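Local structure of enoyl-CoA hydratase subunit I (Geobacillus kaustophilus, 2PBP) at residues L203-K214 against F226-S237; A236-M244 against K250-K258. The protein probably catalyses the reversible addition of water to the double bond of enoyl-CoA thioesters. All coordinates share one frame; numbering follows the deposited sequence.

Interaction 1. Residues L203-K214 against F226-S237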
loop_
_atom_site.group_PDB
_atom_site.type_symbol
_atom_site.label_atom_id
_atom_site.label_comp_id
_atom_site.label_asym_id
_atom_site.label_seq_id
_atom_site.Cartn_x
_atom_site.Cartn_y
_atom_site.Cartn_z
ATOM N N LEU A 203 14.411 12.339 -1.477
ATOM C CA LEU A 203 13.805 12.134 -2.792
ATOM C C LEU A 203 13.066 10.800 -2.838
ATOM O O LEU A 203 12.003 10.690 -3.453
ATOM C CB LEU A 203 14.876 12.183 -3.888
ATOM C CG LEU A 203 15.499 13.560 -4.129
ATOM C CD1 LEU A 203 16.823 13.407 -4.865
ATOM C CD2 LEU A 203 14.530 14.436 -4.917
ATOM N N ALA A 204 13.626 9.789 -2.182
ATOM C CA ALA A 204 12.984 8.483 -2.151
ATOM C C ALA A 204 11.666 8.572 -1.378
ATOM O O ALA A 204 10.647 8.058 -1.836
ATOM C CB ALA A 204 13.913 7.441 -1.516
ATOM N N LEU A 205 11.666 9.225 -0.216
ATOM C CA LEU A 205 10.423 9.338 0.551
ATOM C C LEU A 205 9.369 10.129 -0.232
ATOM O O LEU A 205 8.187 9.787 -0.232
ATOM C CB LEU A 205 10.663 10.020 1.903
ATOM C CG LEU A 205 11.604 9.344 2.905
ATOM C CD1 LEU A 205 11.338 9.911 4.299
ATOM C CD2 LEU A 205 11.389 7.841 2.905
ATOM N N ARG A 206 9.818 11.182 -0.906
ATOM C CA ARG A 206 8.951 12.049 -1.695
ATOM C C ARG A 206 8.298 11.307 -2.861
ATOM O O ARG A 206 7.078 11.361 -3.036
ATOM C CB ARG A 206 9.773 13.226 -2.227
ATOM C CG ARG A 206 9.033 14.245 -3.094
ATOM C CD ARG A 206 10.078 15.148 -3.751
ATOM N NE ARG A 206 9.545 16.228 -4.578
ATOM C CZ ARG A 206 9.110 17.393 -4.108
ATOM N NH1 ARG A 206 9.129 17.636 -2.804
ATOM N NH2 ARG A 206 8.702 18.338 -4.950
ATOM N N LEU A 207 9.110 10.614 -3.652
ATOM C CA LEU A 207 8.594 9.885 -4.806
ATOM C C LEU A 207 7.801 8.635 -4.431
ATOM O O LEU A 207 6.912 8.214 -5.172
ATOM C CB LEU A 207 9.737 9.549 -5.770
ATOM C CG LEU A 207 10.055 10.684 -6.763
ATOM C CD1 LEU A 207 10.268 11.997 -6.013
ATOM C CD2 LEU A 207 11.285 10.329 -7.589
ATOM N N ILE A 208 8.122 8.036 -3.287
ATOM C CA ILE A 208 7.377 6.865 -2.831
ATOM C C ILE A 208 5.979 7.345 -2.454
ATOM O O ILE A 208 4.972 6.709 -2.782
ATOM C CB ILE A 208 8.035 6.204 -1.585
ATOM C CG1 ILE A 208 9.201 5.312 -2.020
ATOM C CG2 ILE A 208 6.987 5.406 -0.808
ATOM C CD1 ILE A 208 8.875 4.118 -2.957
ATOM N N LYS A 209 5.930 8.473 -1.753
ATOM C CA LYS A 209 4.664 9.049 -1.332
ATOM C C LYS A 209 3.800 9.370 -2.554
ATOM O O LYS A 209 2.597 9.106 -2.550
ATOM C CB LYS A 209 4.912 10.314 -0.501
ATOM C CG LYS A 209 3.644 11.064 -0.126
ATOM C CD LYS A 209 3.936 12.210 0.837
ATOM C CE LYS A 209 2.716 13.101 0.987
ATOM N NZ LYS A 209 2.908 14.155 2.028
ATOM N N GLU A 210 4.408 9.934 -3.597
ATOM C CA GLU A 210 3.657 10.261 -4.807
ATOM C C GLU A 210 3.066 8.997 -5.415
ATOM O O GLU A 210 1.911 8.983 -5.842
ATOM C CB GLU A 210 4.547 10.922 -5.859
ATOM C CG GLU A 210 5.119 12.263 -5.479
ATOM C CD GLU A 210 5.835 12.909 -6.649
ATOM O OE1 GLU A 210 6.531 12.179 -7.387
ATOM O OE2 GLU A 210 5.705 14.138 -6.829
ATOM N N ALA A 211 3.870 7.941 -5.466
ATOM C CA ALA A 211 3.419 6.674 -6.029
ATOM C C ALA A 211 2.259 6.112 -5.211
ATOM O O ALA A 211 1.275 5.630 -5.767
ATOM C CB ALA A 211 4.573 5.675 -6.068
ATOM N N VAL A 212 2.375 6.178 -3.887
ATOM C CA VAL A 212 1.318 5.674 -3.022
ATOM C C VAL A 212 0.030 6.469 -3.224
ATOM O O VAL A 212 -1.064 5.908 -3.182
ATOM C CB VAL A 212 1.740 5.728 -1.534
ATOM C CG1 VAL A 212 0.550 5.418 -0.635
ATOM C CG2 VAL A 212 2.854 4.726 -1.287
ATOM N N GLN A 213 0.160 7.774 -3.456
ATOM C CA GLN A 213 -1.011 8.617 -3.671
ATOM C C GLN A 213 -1.761 8.125 -4.912
ATOM O O GLN A 213 -2.989 8.097 -4.932
ATOM C CB GLN A 213 -0.608 10.084 -3.880
ATOM C CG GLN A 213 0.352 10.677 -2.847
ATOM C CD GLN A 213 -0.111 10.518 -1.407
ATOM O OE1 GLN A 213 0.146 9.496 -0.766
ATOM N NE2 GLN A 213 -0.797 11.534 -0.892
ATOM N N LYS A 214 -1.016 7.736 -5.942
ATOM C CA LYS A 214 -1.624 7.241 -7.174
ATOM C C LYS A 214 -2.245 5.860 -6.946
ATOM O O LYS A 214 -3.297 5.548 -7.502
ATOM C CB LYS A 214 -0.579 7.148 -8.295
ATOM C CG LYS A 214 0.287 8.397 -8.479
ATOM C CD LYS A 214 -0.549 9.650 -8.694
ATOM C CE LYS A 214 0.335 10.868 -8.945
ATOM N NZ LYS A 214 -0.457 12.130 -8.950
ATOM N N PHE A 226 3.306 4.948 -13.602
ATOM C CA PHE A 226 3.787 6.158 -12.941
ATOM C C PHE A 226 4.924 5.791 -11.992
ATOM O O PHE A 226 5.959 6.451 -11.952
ATOM C CB PHE A 226 2.647 6.812 -12.152
ATOM C CG PHE A 226 3.026 8.118 -11.508
ATOM C CD1 PHE A 226 2.853 9.323 -12.187
ATOM C CD2 PHE A 226 3.574 8.142 -10.231
ATOM C CE1 PHE A 226 3.223 10.537 -11.596
ATOM C CE2 PHE A 226 3.949 9.347 -9.634
ATOM C CZ PHE A 226 3.773 10.545 -10.318
ATOM N N GLU A 227 4.714 4.727 -11.227
ATOM C CA GLU A 227 5.697 4.251 -10.263
ATOM C C GLU A 227 7.096 4.091 -10.867
ATOM O O GLU A 227 8.079 4.601 -10.318
ATOM C CB GLU A 227 5.226 2.913 -9.696
ATOM C CG GLU A 227 6.146 2.287 -8.665
ATOM C CD GLU A 227 5.776 0.841 -8.415
ATOM O OE1 GLU A 227 5.849 0.054 -9.380
ATOM O OE2 GLU A 227 5.407 0.489 -7.272
ATOM N N ARG A 228 7.188 3.395 -11.995
ATOM C CA ARG A 228 8.487 3.171 -12.625
ATOM C C ARG A 228 9.163 4.448 -13.125
ATOM O O ARG A 228 10.392 4.499 -13.214
ATOM C CB ARG A 228 8.365 2.139 -13.758
ATOM C CG ARG A 228 7.509 2.554 -14.940
ATOM C CD ARG A 228 7.169 1.347 -15.811
ATOM N NE ARG A 228 6.401 0.353 -15.064
ATOM C CZ ARG A 228 5.836 -0.727 -15.597
ATOM N NH1 ARG A 228 5.948 -0.970 -16.899
ATOM N NH2 ARG A 228 5.163 -1.571 -14.823
ATOM N N LYS A 229 8.379 5.474 -13.453
ATOM C CA LYS A 229 8.964 6.734 -13.901
ATOM C C LYS A 229 9.716 7.350 -12.721
ATOM O O LYS A 229 10.812 7.893 -12.883
ATOM C CB LYS A 229 7.881 7.701 -14.402
ATOM C CG LYS A 229 7.319 7.337 -15.769
ATOM C CD LYS A 229 8.390 7.456 -16.851
ATOM C CE LYS A 229 7.877 6.975 -18.198
ATOM N NZ LYS A 229 8.822 7.288 -19.297
ATOM N N ASN A 230 9.123 7.266 -11.531
ATOM C CA ASN A 230 9.773 7.791 -10.334
ATOM C C ASN A 230 11.004 6.941 -10.026
ATOM O O ASN A 230 12.018 7.456 -9.558
ATOM C CB ASN A 230 8.804 7.809 -9.142
ATOM C CG ASN A 230 7.998 9.103 -9.070
ATOM O OD1 ASN A 230 8.157 9.987 -9.914
ATOM N ND2 ASN A 230 7.137 9.223 -8.059
ATOM N N PHE A 231 10.912 5.641 -10.295
ATOM C CA PHE A 231 12.043 4.737 -10.082
ATOM C C PHE A 231 13.208 5.217 -10.962
ATOM O O PHE A 231 14.345 5.336 -10.502
ATOM C CB PHE A 231 11.655 3.308 -10.483
ATOM C CG PHE A 231 12.747 2.289 -10.261
ATOM C CD1 PHE A 231 12.935 1.709 -9.011
ATOM C CD2 PHE A 231 13.583 1.905 -11.309
ATOM C CE1 PHE A 231 13.938 0.759 -8.805
ATOM C CE2 PHE A 231 14.589 0.957 -11.113
ATOM C CZ PHE A 231 14.765 0.382 -9.857
ATOM N N TYR A 232 12.919 5.491 -12.233
ATOM C CA TYR A 232 13.953 5.961 -13.155
ATOM C C TYR A 232 14.591 7.246 -12.645
ATOM O O TYR A 232 15.816 7.399 -12.663
ATOM C CB TYR A 232 13.377 6.265 -14.545
ATOM C CG TYR A 232 12.786 5.100 -15.307
ATOM C CD1 TYR A 232 12.950 3.782 -14.873
ATOM C CD2 TYR A 232 12.080 5.321 -16.490
ATOM C CE1 TYR A 232 12.422 2.711 -15.607
ATOM C CE2 TYR A 232 11.552 4.263 -17.229
ATOM C CZ TYR A 232 11.725 2.962 -16.781
ATOM O OH TYR A 232 11.200 1.922 -17.520
ATOM N N LEU A 233 13.745 8.174 -12.205
ATOM C CA LEU A 233 14.203 9.471 -11.717
ATOM C C LEU A 233 15.145 9.400 -10.528
ATOM O O LEU A 233 16.071 10.205 -10.422
ATOM C CB LEU A 233 13.002 10.360 -11.373
ATOM C CG LEU A 233 12.304 10.983 -12.587
ATOM C CD1 LEU A 233 11.006 11.666 -12.159
ATOM C CD2 LEU A 233 13.247 11.982 -13.252
ATOM N N LEU A 234 14.921 8.446 -9.631
ATOM C CA LEU A 234 15.793 8.329 -8.471
ATOM C C LEU A 234 17.224 7.970 -8.863
ATOM O O LEU A 234 18.158 8.232 -8.107
ATOM C CB LEU A 234 15.225 7.317 -7.468
ATOM C CG LEU A 234 13.966 7.808 -6.737
ATOM C CD1 LEU A 234 13.454 6.721 -5.804
ATOM C CD2 LEU A 234 14.281 9.077 -5.939
ATOM N N PHE A 235 17.407 7.395 -10.049
ATOM C CA PHE A 235 18.754 7.053 -10.493
ATOM C C PHE A 235 19.499 8.255 -11.063
ATOM O O PHE A 235 20.605 8.130 -11.588
ATOM C CB PHE A 235 18.723 5.894 -11.496
ATOM C CG PHE A 235 18.554 4.555 -10.837
ATOM C CD1 PHE A 235 17.307 4.147 -10.374
ATOM C CD2 PHE A 235 19.657 3.744 -10.592
ATOM C CE1 PHE A 235 17.159 2.952 -9.670
ATOM C CE2 PHE A 235 19.523 2.545 -9.886
ATOM C CZ PHE A 235 18.271 2.151 -9.424
ATOM N N ALA A 236 18.881 9.428 -10.952
ATOM C CA ALA A 236 19.506 10.661 -11.406
ATOM C C ALA A 236 20.032 11.369 -10.162
ATOM O O ALA A 236 20.716 12.390 -10.258
ATOM C CB ALA A 236 18.487 11.545 -12.112
ATOM N N SER A 237 19.720 10.814 -8.994
ATOM C CA SER A 237 20.146 11.425 -7.738
ATOM C C SER A 237 21.495 10.935 -7.240
ATOM O O SER A 237 21.895 9.789 -7.481
ATOM C CB SER A 237 19.099 11.185 -6.641
ATOM O OG SER A 237 19.091 9.831 -6.209
#
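Phe-226 lies against Lys-214 at one end of a pair of antiparallel helices, whose axes run 9.5 Å apart at 173°. Its CG is anti to the backbone N (chi1 -176°), which swings the ring toward the other helix. Lys-214 bends at chi2 and lays its chain over one face of this ring, a CH-pi contact with CE 4.0 Å from the ring centroid. The ammonium group is further off, at most a weak cation-pi partner. CB of Glu-210 borders the ring at its edge.

One turn on, Asn-230 carries the polar part of the contact. Its ND2 donates to Leu-207 O at 3.1 Å and to Glu-210 OE1, also at 3.1 Å. Both bonds are somewhat bent, and each acceptor sits about 20° out of the amide plane. Leu-207 O also takes its own helical bond from Ala-211 N, so two donors grip it. Glu-210 uses the anti lone pair of OE1 here, while its OE2 forms a salt bridge with Lys-95. The amide carbon of Asn-230 also packs on Leu-207, CG to CG at 3.5 Å. A leucine in its place, lacking the N-H donors, would probably leave Glu-210 OE1 without its mate across the contact and Leu-207 O without its second donor, though Lys-95 could still hold OE2.

Leu-233 adds a light touch, its CB near Leu-207 CD2. Leu-234 and Leu-207 run alongside in opposing senses, their CD2 atoms 3.6 Å apart. The same Leu-234 methyl reaches CB of Leu-203. Ser-237 closes the row, its CB 3.6 Å from Leu-203 CD1.

Helices 202-217 and 220-234 form a helical hairpin. Lys-209 ties the first to Asp-118, just before strand 119-123. Glu-227 and Arg-228 of the second bind the second subunit.

Interaction 2. Residues A236-M244 against K250-K258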
loop_
_atom_site.group_PDB
_atom_site.type_symbol
_atom_site.label_atom_id
_atom_site.label_comp_id
_atom_site.label_asym_id
_atom_site.label_seq_id
_atom_site.Cartn_x
_atom_site.Cartn_y
_atom_site.Cartn_z
ATOM N N ALA A 236 18.881 9.428 -10.952
ATOM C CA ALA A 236 19.506 10.661 -11.406
ATOM C C ALA A 236 20.032 11.369 -10.162
ATOM O O ALA A 236 20.716 12.390 -10.258
ATOM C CB ALA A 236 18.487 11.545 -12.112
ATOM N N SER A 237 19.720 10.814 -8.994
ATOM C CA SER A 237 20.146 11.425 -7.738
ATOM C C SER A 237 21.495 10.935 -7.240
ATOM O O SER A 237 21.895 9.789 -7.481
ATOM C CB SER A 237 19.099 11.185 -6.641
ATOM O OG SER A 237 19.091 9.831 -6.209
ATOM N N GLU A 238 22.201 11.821 -6.549
ATOM C CA GLU A 238 23.490 11.475 -5.976
ATOM C C GLU A 238 23.221 10.545 -4.795
ATOM O O GLU A 238 24.034 9.676 -4.483
ATOM C CB GLU A 238 24.217 12.741 -5.510
ATOM C CG GLU A 238 24.621 13.651 -6.664
ATOM C CD GLU A 238 25.134 14.999 -6.201
ATOM O OE1 GLU A 238 26.046 15.028 -5.347
ATOM O OE2 GLU A 238 24.628 16.029 -6.697
ATOM N N ASP A 239 22.065 10.719 -4.156
ATOM C CA ASP A 239 21.701 9.879 -3.015
ATOM C C ASP A 239 21.604 8.407 -3.405
ATOM O O ASP A 239 21.869 7.526 -2.587
ATOM C CB ASP A 239 20.370 10.334 -2.401
ATOM C CG ASP A 239 20.534 11.506 -1.448
ATOM O OD1 ASP A 239 21.687 11.858 -1.121
ATOM O OD2 ASP A 239 19.507 12.069 -1.012
ATOM N N GLN A 240 21.210 8.132 -4.645
ATOM C CA GLN A 240 21.119 6.747 -5.092
ATOM C C GLN A 240 22.529 6.158 -5.132
ATOM O O GLN A 240 22.752 5.020 -4.720
ATOM C CB GLN A 240 20.457 6.677 -6.470
ATOM C CG GLN A 240 20.608 5.342 -7.181
ATOM C CD GLN A 240 21.777 5.344 -8.142
ATOM O OE1 GLN A 240 21.885 6.226 -8.991
ATOM N NE2 GLN A 240 22.653 4.352 -8.023
ATOM N N LYS A 241 23.481 6.940 -5.628
ATOM C CA LYS A 241 24.867 6.487 -5.681
ATOM C C LYS A 241 25.400 6.273 -4.263
ATOM O O LYS A 241 26.056 5.269 -3.984
ATOM C CB LYS A 241 25.734 7.513 -6.412
ATOM C CG LYS A 241 25.528 7.532 -7.919
ATOM C CD LYS A 241 26.459 8.536 -8.580
ATOM C CE LYS A 241 26.472 8.376 -10.091
ATOM N NZ LYS A 241 25.137 8.595 -10.702
ATOM N N GLU A 242 25.109 7.221 -3.376
ATOM C CA GLU A 242 25.545 7.151 -1.979
ATOM C C GLU A 242 24.955 5.934 -1.268
ATOM O O GLU A 242 25.667 5.204 -0.572
ATOM C CB GLU A 242 25.143 8.442 -1.251
ATOM C CG GLU A 242 25.163 8.400 0.283
ATOM C CD GLU A 242 26.531 8.116 0.881
ATOM O OE1 GLU A 242 27.549 8.188 0.157
ATOM O OE2 GLU A 242 26.584 7.828 2.095
ATOM N N GLY A 243 23.656 5.714 -1.451
ATOM C CA GLY A 243 23.007 4.584 -0.811
ATOM C C GLY A 243 23.622 3.246 -1.180
ATOM O O GLY A 243 23.835 2.389 -0.322
ATOM N N MET A 244 23.920 3.063 -2.460
ATOM C CA MET A 244 24.496 1.806 -2.912
ATOM C C MET A 244 25.967 1.658 -2.532
ATOM O O MET A 244 26.430 0.550 -2.265
ATOM C CB MET A 244 24.284 1.659 -4.419
ATOM C CG MET A 244 22.797 1.641 -4.767
ATOM S SD MET A 244 22.394 1.310 -6.481
ATOM C CE MET A 244 20.594 1.291 -6.396
ATOM N N LYS A 250 29.278 -1.359 3.760
ATOM C CA LYS A 250 28.723 -1.734 5.052
ATOM C C LYS A 250 28.821 -0.602 6.071
ATOM O O LYS A 250 29.265 -0.804 7.206
ATOM C CB LYS A 250 29.422 -2.989 5.589
ATOM C CG LYS A 250 29.341 -4.183 4.646
ATOM C CD LYS A 250 29.608 -5.502 5.362
ATOM C CE LYS A 250 30.925 -5.480 6.121
ATOM N NZ LYS A 250 32.073 -5.151 5.234
ATOM N N ARG A 251 28.409 0.592 5.651
ATOM C CA ARG A 251 28.412 1.773 6.508
ATOM C C ARG A 251 27.060 2.464 6.343
ATOM O O ARG A 251 26.335 2.202 5.381
ATOM C CB ARG A 251 29.527 2.746 6.100
ATOM C CG ARG A 251 29.317 3.402 4.737
ATOM C CD ARG A 251 30.429 4.388 4.417
ATOM N NE ARG A 251 30.374 4.845 3.031
ATOM C CZ ARG A 251 29.497 5.723 2.555
ATOM N NH1 ARG A 251 28.582 6.261 3.354
ATOM N NH2 ARG A 251 29.532 6.060 1.271
ATOM N N LYS A 252 26.718 3.343 7.276
ATOM C CA LYS A 252 25.450 4.059 7.191
ATOM C C LYS A 252 25.482 5.064 6.046
ATOM O O LYS A 252 26.483 5.752 5.844
ATOM C CB LYS A 252 25.162 4.810 8.497
ATOM C CG LYS A 252 24.848 3.917 9.687
ATOM C CD LYS A 252 24.253 4.730 10.823
ATOM C CE LYS A 252 23.741 3.832 11.937
ATOM N NZ LYS A 252 22.959 4.606 12.943
ATOM N N PRO A 253 24.391 5.152 5.269
ATOM C CA PRO A 253 24.357 6.109 4.159
ATOM C C PRO A 253 24.134 7.514 4.720
ATOM O O PRO A 253 23.517 7.678 5.776
ATOM C CB PRO A 253 23.182 5.617 3.317
ATOM C CG PRO A 253 22.255 5.056 4.350
ATOM C CD PRO A 253 23.201 4.285 5.248
ATOM N N ARG A 254 24.647 8.521 4.021
ATOM C CA ARG A 254 24.508 9.907 4.451
ATOM C C ARG A 254 23.799 10.669 3.333
ATOM O O ARG A 254 24.433 11.331 2.514
ATOM C CB ARG A 254 25.895 10.506 4.717
ATOM C CG ARG A 254 26.738 9.697 5.705
ATOM C CD ARG A 254 26.085 9.641 7.082
ATOM N NE ARG A 254 26.800 8.758 8.003
ATOM C CZ ARG A 254 26.453 8.560 9.272
ATOM N NH1 ARG A 254 25.396 9.183 9.779
ATOM N NH2 ARG A 254 27.160 7.737 10.035
ATOM N N PHE A 255 22.475 10.565 3.303
ATOM C CA PHE A 255 21.682 11.212 2.264
ATOM C C PHE A 255 21.619 12.728 2.399
ATOM O O PHE A 255 21.498 13.260 3.503
ATOM C CB PHE A 255 20.282 10.603 2.255
ATOM C CG PHE A 255 20.283 9.111 2.031
ATOM C CD1 PHE A 255 20.765 8.576 0.840
ATOM C CD2 PHE A 255 19.829 8.243 3.019
ATOM C CE1 PHE A 255 20.794 7.194 0.632
ATOM C CE2 PHE A 255 19.854 6.857 2.823
ATOM C CZ PHE A 255 20.338 6.333 1.627
ATOM N N GLN A 256 21.692 13.418 1.263
ATOM C CA GLN A 256 21.676 14.876 1.249
ATOM C C GLN A 256 20.489 15.491 0.507
ATOM O O GLN A 256 20.395 16.709 0.387
ATOM C CB GLN A 256 22.987 15.390 0.643
ATOM C CG GLN A 256 24.226 14.881 1.377
ATOM C CD GLN A 256 25.488 15.638 1.006
ATOM O OE1 GLN A 256 25.551 16.858 1.139
ATOM N NE2 GLN A 256 26.503 14.913 0.548
ATOM N N GLY A 257 19.589 14.652 0.006
ATOM C CA GLY A 257 18.428 15.162 -0.702
ATOM C C GLY A 257 18.731 15.692 -2.090
ATOM O O GLY A 257 18.111 16.656 -2.540
ATOM N N LYS A 258 19.689 15.066 -2.769
ATOM C CA LYS A 258 20.067 15.464 -4.122
ATOM C C LYS A 258 20.552 14.237 -4.889
ATOM O O LYS A 258 20.621 13.153 -4.272
ATOM C CB LYS A 258 21.174 16.521 -4.079
ATOM C CG LYS A 258 22.469 16.045 -3.443
ATOM C CD LYS A 258 23.464 17.186 -3.302
ATOM C CE LYS A 258 24.758 16.725 -2.651
ATOM N NZ LYS A 258 25.686 17.869 -2.414
#
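The Phe-255 ring meets the helix with its edge: Asp-239 O lies in the ring plane, 3.4 Å from CE1. Gly-243 CA approaches the ring obliquely, 3.7 Å from Phe-255 CE1. The guanidinium of Arg-254 has Lys-252 CB over one face. The guanidinium of Arg-251 meets the carboxylate of Glu-242 at its edge. This salt bridge is end-on. Arg-251 NH1 donates to Glu-242 OE2 at 2.8 Å, and its NH2 to OE1 of the same glutamate at 3.1 Å, both nearly straight. The two planes are turned 33° apart, and both oxygens are met on their syn sides. Glu-249 forms a salt bridge with NE of Arg-251. Glu-242 bends at chi2 (61°), which folds its carboxylate back over the tail. There OE2 takes a second bond on its anti side, from Arg-254 N.

Asp-239 binds the tail's backbone in a similar way. Asp-239 OD1 accepts from Gln-256 N at 2.8 Å in an almost straight bond, and its OD2 accepts from Gly-257 N at 2.8 Å, with a weak one from Lys-258 N. In return Asp-239 N donates to Lys-258 O at 2.8 Å. Glu-238 lies obliquely across the Lys-258 chain, but the charged ends stay beyond salt-bridge distance.

Ser-237 is the N-cap of helix 238-248. Its OG accepts from Gln-240 N and donates to Leu-234 O. At the other end a Schellman motif at Lys-250 ends the helix. The chain then doubles back as an irregular tail, fixed by acidic side chains that bind backbone N-H groups. Helix and tail belong to the C-terminal helical region of the crotonase-like fold.

In the fold
Interactions 1 and 2 follow each other along the chain, and their centres lie about 15 Å apart. Both belong to the C-terminal helical part of this crotonase-like fold, on the same side of the chain's centre. Interaction 1 pairs helices 202-217 and 220-234. Interaction 2 folds the last residues back on helix 238-248. Ala-236 and Ser-237 are common to both, in the short link between helices 220-234 and 238-248. The two contacts also touch directly: Leu-203 CD1 packs on Lys-258 C, and Phe-235 on Met-244. Three successive helices and the tail thus form one continuous unit. Both contacts reach the second subunit, so this unit contributes to the subunit interface.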